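Local coordinates for Serine/threonine-protein kinase Tel1 (Chaetomium thermophilum, PDB 6SKY) that probably phosphorylates serine and threonine residues followed by glutamine, using ATP, and so signals DNA damage to the checkpoint machinery, at residues His2467-Ala2472 and Pro2653-Ser2658; Arg2515-Leu2520 and Gln2544-Thr2549; Ala2519-Arg2524 and Gln2607-Gly2612; Thr2527-Gly2532 and Met2583-Gly2588. All coordinates share one frame; numbering follows the deposited sequence.

Contact 1: His2467-Ala2472 and Pro2653-Ser2658; sequences HIWTGA and PLTSSS
The hydroxyl of Thr2470 faces two consecutive backbone carbonyls, Pro2653 O at 3.2 Å from OG1 and Leu2654 O at 3.0 Å from that same OG1. Both lie within its reach, while its hydrogen-bond partner in its own helix is Tyr2466 O. Chi1 of -56° sets OG1 beside the backbone N, where it can reach that carbonyl of the preceding turn. The denser part of the contact lies next door, at buried Trp2469. With CG anti to the backbone N (chi1 -169°), the indole swings round until the edge of its six-membered ring meets the strand: CZ3 lies 3.5 Å from Leu2654 O, which approaches near the ring plane, and 4.4 Å from Leu2654 CB. This joins the C-terminal end of helix 2461-2472, within the FAT region, to strand 2651-2655, an outermost strand of the kinase sheet; the short axes run 7.6 Å apart and only 28° from parallel. Asp2511 of helix 2507-2522 makes a weak hydrogen bond to the indole NE1. Toward solvent things are looser: Pro2653 offers Thr2470 a carbonyl while its ring stands clear, and partly exposed Thr2655 brings just its methyl CG2, oblique to the indole and 4.1 Å from Trp2469 CZ3.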
loop_
_atom_site.group_PDB
_atom_site.type_symbol
_atom_site.label_atom_id
_atom_site.label_comp_id
_atom_site.label_asym_id
_atom_site.label_seq_id
_atom_site.Cartn_x
_atom_site.Cartn_y
_atom_site.Cartn_z
ATOM N N HIS A 2467 14.004 34.111 -32.418
ATOM C CA HIS A 2467 13.302 33.144 -33.247
ATOM C C HIS A 2467 12.871 33.769 -34.557
ATOM O O HIS A 2467 12.993 33.149 -35.618
ATOM C CB HIS A 2467 12.088 32.595 -32.511
ATOM C CG HIS A 2467 12.435 31.725 -31.351
ATOM N ND1 HIS A 2467 12.293 32.135 -30.047
ATOM C CD2 HIS A 2467 12.929 30.469 -31.298
ATOM C CE1 HIS A 2467 12.679 31.167 -29.239
ATOM N NE2 HIS A 2467 13.073 30.146 -29.974
ATOM N N ILE A 2468 12.367 35.000 -34.506
ATOM C CA ILE A 2468 11.964 35.666 -35.740
ATOM C C ILE A 2468 13.167 35.911 -36.639
ATOM O O ILE A 2468 13.106 35.685 -37.852
ATOM C CB ILE A 2468 11.214 36.969 -35.427
ATOM C CG1 ILE A 2468 9.918 36.652 -34.699
ATOM C CG2 ILE A 2468 10.936 37.729 -36.690
ATOM C CD1 ILE A 2468 9.151 35.521 -35.306
ATOM N N TRP A 2469 14.280 36.367 -36.067
ATOM C CA TRP A 2469 15.472 36.619 -36.869
ATOM C C TRP A 2469 15.961 35.345 -37.536
ATOM O O TRP A 2469 16.269 35.336 -38.729
ATOM C CB TRP A 2469 16.578 37.228 -36.009
ATOM C CG TRP A 2469 17.707 37.752 -36.825
ATOM C CD1 TRP A 2469 17.831 39.000 -37.326
ATOM C CD2 TRP A 2469 18.863 37.031 -37.259
ATOM N NE1 TRP A 2469 18.990 39.112 -38.041
ATOM C CE2 TRP A 2469 19.643 37.912 -38.014
ATOM C CE3 TRP A 2469 19.315 35.724 -37.077
ATOM C CZ2 TRP A 2469 20.844 37.534 -38.583
ATOM C CZ3 TRP A 2469 20.505 35.352 -37.646
ATOM C CH2 TRP A 2469 21.256 36.249 -38.386
ATOM N N THR A 2470 16.044 34.254 -36.781
ATOM C CA THR A 2470 16.495 32.997 -37.362
ATOM C C THR A 2470 15.543 32.510 -38.439
ATOM O O THR A 2470 15.974 31.951 -39.451
ATOM C CB THR A 2470 16.644 31.948 -36.273
ATOM O OG1 THR A 2470 17.532 32.441 -35.270
ATOM C CG2 THR A 2470 17.206 30.680 -36.846
ATOM N N GLY A 2471 14.242 32.711 -38.250
ATOM C CA GLY A 2471 13.298 32.263 -39.254
ATOM C C GLY A 2471 13.384 33.060 -40.539
ATOM O O GLY A 2471 13.210 32.513 -41.627
ATOM N N ALA A 2472 13.648 34.357 -40.437
ATOM C CA ALA A 2472 13.699 35.176 -41.638
ATOM C C ALA A 2472 15.020 35.000 -42.377
ATOM O O ALA A 2472 15.034 34.715 -43.576
ATOM C CB ALA A 2472 13.471 36.642 -41.280
ATOM N N PRO A 2653 20.558 29.180 -31.266
ATOM C CA PRO A 2653 20.930 28.964 -32.666
ATOM C C PRO A 2653 20.662 30.219 -33.480
ATOM O O PRO A 2653 19.561 30.767 -33.445
ATOM C CB PRO A 2653 20.018 27.815 -33.104
ATOM C CG PRO A 2653 19.434 27.282 -31.857
ATOM C CD PRO A 2653 19.369 28.404 -30.906
ATOM N N LEU A 2654 21.678 30.687 -34.202
ATOM C CA LEU A 2654 21.513 31.875 -35.028
ATOM C C LEU A 2654 21.067 31.493 -36.431
ATOM O O LEU A 2654 20.046 31.976 -36.922
ATOM C CB LEU A 2654 22.817 32.671 -35.078
ATOM C CG LEU A 2654 23.164 33.466 -33.829
ATOM C CD1 LEU A 2654 24.519 34.084 -33.983
ATOM C CD2 LEU A 2654 22.128 34.525 -33.594
ATOM N N THR A 2655 21.828 30.627 -37.083
ATOM C CA THR A 2655 21.473 30.117 -38.395
ATOM C C THR A 2655 21.560 28.602 -38.359
ATOM O O THR A 2655 21.772 28.024 -37.293
ATOM C CB THR A 2655 22.395 30.698 -39.462
ATOM O OG1 THR A 2655 23.748 30.633 -39.006
ATOM C CG2 THR A 2655 22.045 32.143 -39.726
ATOM N N SER A 2656 21.403 27.942 -39.499
ATOM C CA SER A 2656 21.550 26.493 -39.538
ATOM C C SER A 2656 22.995 26.053 -39.452
ATOM O O SER A 2656 23.278 24.866 -39.615
ATOM C CB SER A 2656 20.920 25.925 -40.810
ATOM O OG SER A 2656 19.509 25.897 -40.714
ATOM N N SER A 2657 23.914 26.976 -39.199
ATOM C CA SER A 2657 25.328 26.644 -39.162
ATOM C C SER A 2657 26.075 27.340 -38.032
ATOM O O SER A 2657 27.302 27.239 -37.976
ATOM C CB SER A 2657 25.974 27.003 -40.495
ATOM O OG SER A 2657 25.610 28.315 -40.885
ATOM N N SER A 2658 25.390 28.040 -37.137
ATOM C CA SER A 2658 26.089 28.843 -36.150
ATOM C C SER A 2658 25.195 29.068 -34.943
ATOM O O SER A 2658 23.966 29.026 -35.031
ATOM C CB SER A 2658 26.532 30.185 -36.739
ATOM O OG SER A 2658 25.421 30.942 -37.175
#

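Contact 2: Arg2515-Leu2520 and Gln2544-Thr2549; sequences RVYHAL and QNFLST
With chi1 at 170°, Phe2546 holds its ring anti to the backbone N and stretches it across to Tyr2517 and Leu2520, while Val2516 turns CG1 toward Thr2549 and leaves CG2 for the phenyl. The Phe2546 ring is used on both edge and face. Its CE1 edge points at one face of Tyr2517, 3.8 Å from Tyr2517 CE1 and nearer the rim than the centre, making a T-shaped pair with ring centroids 5.3 Å apart and planes at 69°. Over the middle of one Phe2546 face sits Leu2520 CD2, a CH-pi contact 4.3 Å from the centroid. Val2516 meets the phenyl roughly at a right angle, CG2 lying 3.6 Å from Phe2546 CD1. The setting is an antiparallel helix pair, helices 2507-2522 and 2541-2552, whose short axes pass 9.4 Å apart at 158° beside the kinase N-lobe sheet; Phe2579 on strand 2576-2585 adds another edge-to-face ring to Phe2546. Replacing Phe2546 by an alanine would remove the ring, and would probably open a gap between the helices, leaving the Tyr2517 face and Leu2520 CD2 without their mate. Further along, Val2516 CG1 and Thr2549 come tip to tip. The Thr2549 hydroxyl is turned back into its own helix, OG1 donating to Asn2545 O at 2.6 Å, on the opposite face of that carbonyl from Thr2549 N.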
loop_
_atom_site.group_PDB
_atom_site.type_symbol
_atom_site.label_atom_id
_atom_site.label_comp_id
_atom_site.label_asym_id
_atom_site.label_seq_id
_atom_site.Cartn_x
_atom_site.Cartn_y
_atom_site.Cartn_z
ATOM N N ARG A 2515 23.809 39.791 -37.056
ATOM C CA ARG A 2515 24.612 39.752 -38.273
ATOM C C ARG A 2515 26.097 39.688 -37.951
ATOM O O ARG A 2515 26.835 38.881 -38.528
ATOM C CB ARG A 2515 24.299 40.955 -39.150
ATOM C CG ARG A 2515 22.909 40.923 -39.712
ATOM C CD ARG A 2515 22.729 41.936 -40.810
ATOM N NE ARG A 2515 21.420 41.803 -41.429
ATOM C CZ ARG A 2515 21.121 40.884 -42.339
ATOM N NH1 ARG A 2515 19.903 40.829 -42.853
ATOM N NH2 ARG A 2515 22.039 40.017 -42.735
ATOM N N VAL A 2516 26.556 40.511 -37.006
ATOM C CA VAL A 2516 27.991 40.482 -36.728
ATOM C C VAL A 2516 28.387 39.238 -35.936
ATOM O O VAL A 2516 29.487 38.712 -36.126
ATOM C CB VAL A 2516 28.458 41.769 -36.029
ATOM C CG1 VAL A 2516 28.061 42.968 -36.850
ATOM C CG2 VAL A 2516 27.913 41.865 -34.639
ATOM N N TYR A 2517 27.516 38.729 -35.060
ATOM C CA TYR A 2517 27.821 37.475 -34.370
ATOM C C TYR A 2517 27.962 36.328 -35.355
ATOM O O TYR A 2517 28.868 35.502 -35.233
ATOM C CB TYR A 2517 26.736 37.141 -33.352
ATOM C CG TYR A 2517 27.052 37.531 -31.938
ATOM C CD1 TYR A 2517 28.140 37.008 -31.289
ATOM C CD2 TYR A 2517 26.241 38.402 -31.247
ATOM C CE1 TYR A 2517 28.423 37.354 -30.004
ATOM C CE2 TYR A 2517 26.519 38.751 -29.964
ATOM C CZ TYR A 2517 27.609 38.224 -29.349
ATOM O OH TYR A 2517 27.892 38.572 -28.059
ATOM N N HIS A 2518 27.071 36.258 -36.340
ATOM C CA HIS A 2518 27.153 35.202 -37.338
ATOM C C HIS A 2518 28.393 35.353 -38.206
ATOM O O HIS A 2518 29.053 34.360 -38.536
ATOM C CB HIS A 2518 25.890 35.210 -38.187
ATOM C CG HIS A 2518 25.922 34.250 -39.327
ATOM N ND1 HIS A 2518 25.615 34.620 -40.616
ATOM C CD2 HIS A 2518 26.221 32.932 -39.375
ATOM C CE1 HIS A 2518 25.725 33.572 -41.410
ATOM N NE2 HIS A 2518 26.092 32.535 -40.682
ATOM N N ALA A 2519 28.724 36.586 -38.596
ATOM C CA ALA A 2519 29.938 36.797 -39.375
ATOM C C ALA A 2519 31.167 36.366 -38.595
ATOM O O ALA A 2519 32.080 35.752 -39.153
ATOM C CB ALA A 2519 30.055 38.259 -39.788
ATOM N N LEU A 2520 31.207 36.671 -37.300
ATOM C CA LEU A 2520 32.329 36.237 -36.478
ATOM C C LEU A 2520 32.362 34.723 -36.338
ATOM O O LEU A 2520 33.438 34.120 -36.320
ATOM C CB LEU A 2520 32.255 36.896 -35.108
ATOM C CG LEU A 2520 33.348 36.526 -34.120
ATOM C CD1 LEU A 2520 34.629 37.236 -34.475
ATOM C CD2 LEU A 2520 32.910 36.889 -32.734
ATOM N N GLN A 2544 36.940 43.873 -35.876
ATOM C CA GLN A 2544 36.729 45.297 -35.660
ATOM C C GLN A 2544 35.315 45.709 -36.037
ATOM O O GLN A 2544 34.697 46.531 -35.348
ATOM C CB GLN A 2544 37.755 46.113 -36.439
ATOM C CG GLN A 2544 37.699 47.587 -36.112
ATOM C CD GLN A 2544 37.663 47.845 -34.616
ATOM O OE1 GLN A 2544 36.691 48.383 -34.092
ATOM N NE2 GLN A 2544 38.726 47.463 -33.925
ATOM N N ASN A 2545 34.780 45.150 -37.125
ATOM C CA ASN A 2545 33.376 45.381 -37.443
ATOM C C ASN A 2545 32.477 44.911 -36.308
ATOM O O ASN A 2545 31.510 45.592 -35.946
ATOM C CB ASN A 2545 33.013 44.673 -38.745
ATOM C CG ASN A 2545 31.602 44.960 -39.183
ATOM O OD1 ASN A 2545 31.025 45.978 -38.814
ATOM N ND2 ASN A 2545 31.034 44.062 -39.977
ATOM N N PHE A 2546 32.802 43.758 -35.717
ATOM C CA PHE A 2546 32.041 43.232 -34.594
ATOM C C PHE A 2546 32.073 44.185 -33.410
ATOM O O PHE A 2546 31.031 44.509 -32.834
ATOM C CB PHE A 2546 32.600 41.864 -34.211
ATOM C CG PHE A 2546 32.068 41.325 -32.922
ATOM C CD1 PHE A 2546 30.852 40.683 -32.877
ATOM C CD2 PHE A 2546 32.796 41.442 -31.760
ATOM C CE1 PHE A 2546 30.369 40.188 -31.707
ATOM C CE2 PHE A 2546 32.312 40.950 -30.586
ATOM C CZ PHE A 2546 31.094 40.324 -30.560
ATOM N N LEU A 2547 33.264 44.648 -33.033
ATOM C CA LEU A 2547 33.373 45.514 -31.864
ATOM C C LEU A 2547 32.669 46.845 -32.082
ATOM O O LEU A 2547 31.988 47.349 -31.180
ATOM C CB LEU A 2547 34.836 45.736 -31.511
ATOM C CG LEU A 2547 35.456 44.603 -30.707
ATOM C CD1 LEU A 2547 36.921 44.854 -30.543
ATOM C CD2 LEU A 2547 34.782 44.515 -29.362
ATOM N N SER A 2548 32.809 47.427 -33.273
ATOM C CA SER A 2548 32.121 48.681 -33.556
ATOM C C SER A 2548 30.611 48.504 -33.502
ATOM O O SER A 2548 29.909 49.262 -32.819
ATOM C CB SER A 2548 32.557 49.214 -34.917
ATOM O OG SER A 2548 32.554 48.175 -35.874
ATOM N N THR A 2549 30.088 47.495 -34.209
ATOM C CA THR A 2549 28.647 47.273 -34.222
ATOM C C THR A 2549 28.117 46.997 -32.829
ATOM O O THR A 2549 27.002 47.404 -32.488
ATOM C CB THR A 2549 28.300 46.112 -35.139
ATOM O OG1 THR A 2549 29.063 46.213 -36.344
ATOM C CG2 THR A 2549 26.827 46.139 -35.474
#

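Contact 3: Ala2519-Arg2524 and Gln2607-Gly2612; sequences ALAMDR and QLVKGG. With AGS (phosphothiophosphoric acid-adenylate ester), chain C.
Ala2521 puts its methyl straight onto Val2609, CB lying 3.6 Å from CG1 of the valine, and the other branch, Val2609 CG2, is 4.4 Å from Leu2520 CD2. Met2522 takes a longer route. Its CB leaves the helix pointing away from the strand; CG lies beside the backbone N (chi1 -71°), and bends at chi2 and chi3 fold the chain back. CB, CG and SD stay clear of residues 2607-2612, so only the methyl touches them: Met2522 CE rests 3.7 Å from Gly2612 N and 3.8 Å from Gly2611 CA. The two glycines let the backbone come close. A side chain on Gly2611 would run into the helix end at Ala2521 O, and one on Gly2612 would be jammed against the preceding carbonyl oxygen. Residue by residue the strand alternates, Val2609 turned to the helix and Lys2610 to the nucleotide. Lys2610 runs extended to the bound ATP analogue, its NZ making a weak hydrogen bond of 3.5 Å to O2A of the alpha-phosphate, while Leu2608 CD1 lies 3.7 Å from adenine N6. This is the lysine-bearing strand of the kinase N-lobe, as in PI3-kinases. Strand 2604-2611 runs between strands 2593-2599 and 2658-2662, backbone-bonded to both; the end of helix 2507-2522 packs on one face of this sheet and the nucleotide lies against the other.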
loop_
_atom_site.group_PDB
_atom_site.type_symbol
_atom_site.label_atom_id
_atom_site.label_comp_id
_atom_site.label_asym_id
_atom_site.label_seq_id
_atom_site.Cartn_x
_atom_site.Cartn_y
_atom_site.Cartn_z
ATOM N N ALA A 2519 28.724 36.586 -38.596
ATOM C CA ALA A 2519 29.938 36.797 -39.375
ATOM C C ALA A 2519 31.167 36.366 -38.595
ATOM O O ALA A 2519 32.080 35.752 -39.153
ATOM C CB ALA A 2519 30.055 38.259 -39.788
ATOM N N LEU A 2520 31.207 36.671 -37.300
ATOM C CA LEU A 2520 32.329 36.237 -36.478
ATOM C C LEU A 2520 32.362 34.723 -36.338
ATOM O O LEU A 2520 33.438 34.120 -36.320
ATOM C CB LEU A 2520 32.255 36.896 -35.108
ATOM C CG LEU A 2520 33.348 36.526 -34.120
ATOM C CD1 LEU A 2520 34.629 37.236 -34.475
ATOM C CD2 LEU A 2520 32.910 36.889 -32.734
ATOM N N ALA A 2521 31.194 34.092 -36.238
ATOM C CA ALA A 2521 31.141 32.640 -36.124
ATOM C C ALA A 2521 31.705 31.970 -37.365
ATOM O O ALA A 2521 32.494 31.026 -37.274
ATOM C CB ALA A 2521 29.704 32.188 -35.882
ATOM N N MET A 2522 31.314 32.453 -38.541
ATOM C CA MET A 2522 31.700 31.791 -39.778
ATOM C C MET A 2522 33.167 31.991 -40.134
ATOM O O MET A 2522 33.694 31.244 -40.963
ATOM C CB MET A 2522 30.818 32.288 -40.923
ATOM C CG MET A 2522 29.377 31.816 -40.865
ATOM S SD MET A 2522 29.213 30.041 -41.099
ATOM C CE MET A 2522 29.007 29.499 -39.412
ATOM N N ASP A 2523 33.841 32.962 -39.530
ATOM C CA ASP A 2523 35.182 33.354 -39.958
ATOM C C ASP A 2523 36.223 32.428 -39.345
ATOM O O ASP A 2523 36.592 32.575 -38.181
ATOM C CB ASP A 2523 35.453 34.800 -39.575
ATOM C CG ASP A 2523 36.888 35.192 -39.792
ATOM O OD1 ASP A 2523 37.408 34.940 -40.896
ATOM O OD2 ASP A 2523 37.498 35.760 -38.864
ATOM N N ARG A 2524 36.726 31.487 -40.140
ATOM C CA ARG A 2524 37.765 30.561 -39.706
ATOM C C ARG A 2524 38.999 30.757 -40.571
ATOM O O ARG A 2524 38.927 30.644 -41.799
ATOM C CB ARG A 2524 37.282 29.112 -39.778
ATOM C CG ARG A 2524 36.559 28.751 -41.064
ATOM C CD ARG A 2524 35.883 27.400 -40.944
ATOM N NE ARG A 2524 34.777 27.259 -41.886
ATOM C CZ ARG A 2524 33.906 26.253 -41.877
ATOM N NH1 ARG A 2524 34.008 25.289 -40.975
ATOM N NH2 ARG A 2524 32.932 26.211 -42.773
ATOM N N GLN A 2607 30.996 33.297 -23.722
ATOM C CA GLN A 2607 30.186 32.748 -24.797
ATOM C C GLN A 2607 31.064 31.938 -25.726
ATOM O O GLN A 2607 32.161 32.367 -26.072
ATOM C CB GLN A 2607 29.508 33.850 -25.608
ATOM C CG GLN A 2607 28.593 34.726 -24.823
ATOM C CD GLN A 2607 28.429 36.061 -25.450
ATOM O OE1 GLN A 2607 29.036 36.346 -26.470
ATOM N NE2 GLN A 2607 27.607 36.896 -24.852
ATOM N N LEU A 2608 30.580 30.778 -26.135
ATOM C CA LEU A 2608 31.136 30.092 -27.287
ATOM C C LEU A 2608 30.401 30.598 -28.511
ATOM O O LEU A 2608 29.170 30.546 -28.559
ATOM C CB LEU A 2608 30.983 28.580 -27.187
ATOM C CG LEU A 2608 31.731 27.764 -26.154
ATOM C CD1 LEU A 2608 30.803 27.400 -25.053
ATOM C CD2 LEU A 2608 32.260 26.521 -26.805
ATOM N N VAL A 2609 31.143 31.097 -29.485
ATOM C CA VAL A 2609 30.589 31.464 -30.776
ATOM C C VAL A 2609 30.912 30.299 -31.697
ATOM O O VAL A 2609 32.023 30.185 -32.208
ATOM C CB VAL A 2609 31.159 32.787 -31.287
ATOM C CG1 VAL A 2609 30.432 33.212 -32.522
ATOM C CG2 VAL A 2609 31.029 33.849 -30.232
ATOM N N LYS A 2610 29.946 29.413 -31.887
ATOM C CA LYS A 2610 30.182 28.142 -32.546
ATOM C C LYS A 2610 29.768 28.248 -34.001
ATOM O O LYS A 2610 28.627 28.600 -34.302
ATOM C CB LYS A 2610 29.411 27.023 -31.852
ATOM C CG LYS A 2610 30.212 25.769 -31.645
ATOM C CD LYS A 2610 29.468 24.822 -30.747
ATOM C CE LYS A 2610 30.351 23.690 -30.279
ATOM N NZ LYS A 2610 29.633 22.815 -29.310
ATOM N N GLY A 2611 30.706 27.953 -34.900
ATOM C CA GLY A 2611 30.430 27.889 -36.313
ATOM C C GLY A 2611 30.713 26.490 -36.830
ATOM O O GLY A 2611 31.262 25.638 -36.130
ATOM N N GLY A 2612 30.326 26.265 -38.074
ATOM C CA GLY A 2612 30.504 24.956 -38.658
ATOM C C GLY A 2612 29.220 24.450 -39.265
ATOM O O GLY A 2612 28.382 25.244 -39.691
HETATM P PG AGS C . 34.570 16.820 -29.455
HETATM S S1G AGS C . 34.722 15.312 -28.231
HETATM O O2G AGS C . 33.077 17.154 -29.715
HETATM O O3G AGS C . 35.258 16.471 -30.802
HETATM P PB AGS C . 34.559 18.873 -27.709
HETATM O O1B AGS C . 33.666 17.987 -26.941
HETATM O O2B AGS C . 35.704 19.496 -26.914
HETATM O O3B AGS C . 35.256 18.081 -28.870
HETATM P PA AGS C . 34.071 21.554 -27.983
HETATM O O1A AGS C . 34.951 22.116 -29.013
HETATM O O2A AGS C . 32.742 22.287 -27.807
HETATM O O3A AGS C . 33.707 20.055 -28.303
HETATM O "O5'" AGS C . 34.883 21.539 -26.644
HETATM C "C5'" AGS C . 35.285 22.790 -26.071
HETATM C "C4'" AGS C . 35.744 22.574 -24.655
HETATM O "O4'" AGS C . 34.981 23.421 -23.776
HETATM C "C3'" AGS C . 35.570 21.161 -24.115
HETATM O "O3'" AGS C . 36.577 20.852 -23.160
HETATM C "C2'" AGS C . 34.181 21.207 -23.484
HETATM O "O2'" AGS C . 34.092 20.318 -22.381
HETATM C "C1'" AGS C . 34.083 22.653 -22.999
HETATM N N9 AGS C . 32.753 23.222 -23.147
HETATM C C8 AGS C . 31.880 23.014 -24.177
HETATM N N7 AGS C . 30.748 23.660 -24.055
HETATM C C5 AGS C . 30.890 24.344 -22.861
HETATM C C6 AGS C . 30.035 25.212 -22.160
HETATM N N6 AGS C . 28.818 25.556 -22.584
HETATM N N1 AGS C . 30.480 25.724 -20.997
HETATM C C2 AGS C . 31.697 25.384 -20.568
HETATM N N3 AGS C . 32.590 24.577 -21.141
HETATM C C4 AGS C . 32.120 24.084 -22.291
#

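Contact 4: Thr2527-Gly2532 and Met2583-Gly2588; sequences TRYKSG and MAIASG
Gly2532 N donates to Ile2585 O at 3.2 Å, with a bent N-H...O angle of 138°; the donor stands well above the carbonyl plane, 61° out of it. This bond ties the loop to the strand end, though loosely. Beside it Ile2585 points its side chain into the loop. CG1 lies beside the backbone N (chi1 -65°) and the chain runs on extended, which carries Ile2585 CD1 to 3.5 Å from Tyr2529 CB, while the other isoleucine branch, CG2, rests 3.7 Å from Lys2530 O. Farther along the tyrosine, the methyl CE at the tip of extended Met2583 reaches to 3.5 Å of Tyr2529 CE1, coming obliquely to the ring. Asp2523 hydrogen-bonds the phenol OH, and Lys2593 makes a cation-pi contact with the ring. Putting an alanine in place of Tyr2529 would strip away the ring and hydroxyl, and is likely to leave Asp2523 without this partner and a gap beside the Met2583 and Ile2585 methyls. On the exposed side, Ser2531 CB sits 3.7 Å from Ser2587 CA. Residues 2586-2588 enter the turn between the first long N-lobe strands, which probably corresponds to the phosphate-binding loop of PI3-kinases; the side chain of Ala2586 is about 4 Å from the bound nucleotide. The loop 2527-2532 leads from helix 2507-2522 into strand 2534-2536; strand 2576-2585 lies between that strand and strand 2593-2599, Met2583 bonded to Val2535 and Ala2584 to Ile2594.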
loop_
_atom_site.group_PDB
_atom_site.type_symbol
_atom_site.label_atom_id
_atom_site.label_comp_id
_atom_site.label_asym_id
_atom_site.label_seq_id
_atom_site.Cartn_x
_atom_site.Cartn_y
_atom_site.Cartn_z
ATOM N N THR A 2527 45.614 30.279 -39.818
ATOM C CA THR A 2527 46.778 31.058 -39.410
ATOM C C THR A 2527 46.401 32.116 -38.384
ATOM O O THR A 2527 47.075 32.270 -37.361
ATOM C CB THR A 2527 47.428 31.711 -40.629
ATOM O OG1 THR A 2527 46.468 32.541 -41.294
ATOM C CG2 THR A 2527 47.928 30.650 -41.593
ATOM N N ARG A 2528 45.323 32.854 -38.642
ATOM C CA ARG A 2528 44.928 33.933 -37.750
ATOM C C ARG A 2528 44.290 33.418 -36.468
ATOM O O ARG A 2528 44.313 34.119 -35.453
ATOM C CB ARG A 2528 43.972 34.870 -38.484
ATOM C CG ARG A 2528 43.697 36.180 -37.789
ATOM C CD ARG A 2528 43.176 37.176 -38.796
ATOM N NE ARG A 2528 42.323 36.529 -39.787
ATOM C CZ ARG A 2528 41.866 37.127 -40.879
ATOM N NH1 ARG A 2528 42.181 38.389 -41.123
ATOM N NH2 ARG A 2528 41.099 36.463 -41.729
ATOM N N TYR A 2529 43.735 32.211 -36.488
ATOM C CA TYR A 2529 43.090 31.611 -35.325
ATOM C C TYR A 2529 43.747 30.263 -35.066
ATOM O O TYR A 2529 43.382 29.261 -35.685
ATOM C CB TYR A 2529 41.594 31.462 -35.556
ATOM C CG TYR A 2529 40.890 32.764 -35.827
ATOM C CD1 TYR A 2529 41.110 33.869 -35.028
ATOM C CD2 TYR A 2529 40.021 32.890 -36.892
ATOM C CE1 TYR A 2529 40.477 35.060 -35.277
ATOM C CE2 TYR A 2529 39.384 34.072 -37.148
ATOM C CZ TYR A 2529 39.613 35.157 -36.338
ATOM O OH TYR A 2529 38.973 36.345 -36.596
ATOM N N LYS A 2530 44.713 30.234 -34.156
ATOM C CA LYS A 2530 45.427 29.008 -33.824
ATOM C C LYS A 2530 44.783 28.358 -32.608
ATOM O O LYS A 2530 44.563 29.019 -31.589
ATOM C CB LYS A 2530 46.903 29.282 -33.544
ATOM C CG LYS A 2530 47.536 30.365 -34.395
ATOM C CD LYS A 2530 48.965 30.603 -33.941
ATOM C CE LYS A 2530 49.633 31.709 -34.725
ATOM N NZ LYS A 2530 51.033 31.917 -34.261
ATOM N N SER A 2531 44.506 27.063 -32.713
ATOM C CA SER A 2531 43.837 26.327 -31.651
ATOM C C SER A 2531 44.656 26.308 -30.367
ATOM O O SER A 2531 45.783 25.808 -30.349
ATOM C CB SER A 2531 43.546 24.902 -32.114
ATOM O OG SER A 2531 42.816 24.913 -33.326
ATOM N N GLY A 2532 44.098 26.849 -29.293
ATOM C CA GLY A 2532 44.754 26.879 -28.005
ATOM C C GLY A 2532 45.317 28.225 -27.618
ATOM O O GLY A 2532 45.674 28.413 -26.450
ATOM N N MET A 2583 40.098 36.932 -26.993
ATOM C CA MET A 2583 39.215 35.787 -27.085
ATOM C C MET A 2583 40.059 34.532 -27.194
ATOM O O MET A 2583 41.058 34.507 -27.916
ATOM C CB MET A 2583 38.267 35.897 -28.278
ATOM C CG MET A 2583 38.925 35.833 -29.624
ATOM S SD MET A 2583 37.713 36.005 -30.930
ATOM C CE MET A 2583 38.750 35.855 -32.366
ATOM N N ALA A 2584 39.663 33.502 -26.455
ATOM C CA ALA A 2584 40.340 32.224 -26.523
ATOM C C ALA A 2584 39.843 31.430 -27.721
ATOM O O ALA A 2584 38.855 31.778 -28.365
ATOM C CB ALA A 2584 40.126 31.438 -25.237
ATOM N N ILE A 2585 40.541 30.344 -28.022
ATOM C CA ILE A 2585 40.201 29.486 -29.148
ATOM C C ILE A 2585 40.373 28.040 -28.717
ATOM O O ILE A 2585 41.310 27.710 -27.984
ATOM C CB ILE A 2585 41.066 29.812 -30.378
ATOM C CG1 ILE A 2585 40.747 31.221 -30.866
ATOM C CG2 ILE A 2585 40.820 28.821 -31.481
ATOM C CD1 ILE A 2585 41.550 31.658 -32.028
ATOM N N ALA A 2586 39.458 27.182 -29.153
ATOM C CA ALA A 2586 39.496 25.767 -28.823
ATOM C C ALA A 2586 39.979 24.949 -30.016
ATOM O O ALA A 2586 40.118 25.448 -31.134
ATOM C CB ALA A 2586 38.119 25.291 -28.361
ATOM N N SER A 2587 40.229 23.665 -29.764
ATOM C CA SER A 2587 40.819 22.783 -30.766
ATOM C C SER A 2587 39.741 22.223 -31.684
ATOM O O SER A 2587 38.776 21.607 -31.219
ATOM C CB SER A 2587 41.580 21.647 -30.088
ATOM O OG SER A 2587 42.602 22.154 -29.247
ATOM N N GLY A 2588 39.916 22.426 -32.984
ATOM C CA GLY A 2588 38.971 21.918 -33.959
ATOM C C GLY A 2588 39.360 22.376 -35.347
ATOM O O GLY A 2588 40.471 22.862 -35.570
#

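Overall arrangement
Helix 2507-2522 serves contacts 2 and 3 and touches contact 1. Contacts 2 and 3 share Ala2519 and Leu2520, with centres 10 Å apart, and a probable hydrogen bond of 3.0 Å joins Tyr2517 OH to Gln2607 OE1. In contact 1, Leu2654 CD1 lies 3.8 Å from Tyr2517 CB. Contacts 3 and 4 meet at Asp2523 and Tyr2529, centres 11 Å apart. Contacts 1, 3 and 4 all reach the six-stranded N-lobe sheet. Closest to the nucleotide are contact 3, through Lys2610 and Leu2608, and contact 4, through Ala2586; the side chain of Lys2610 is also about 5 Å from the bound magnesium ion and about 5 Å from that of Asp2779, which binds it. The side chains of Pro2653 and Tyr2517 stay about 13 and 14 Å from the nucleotide.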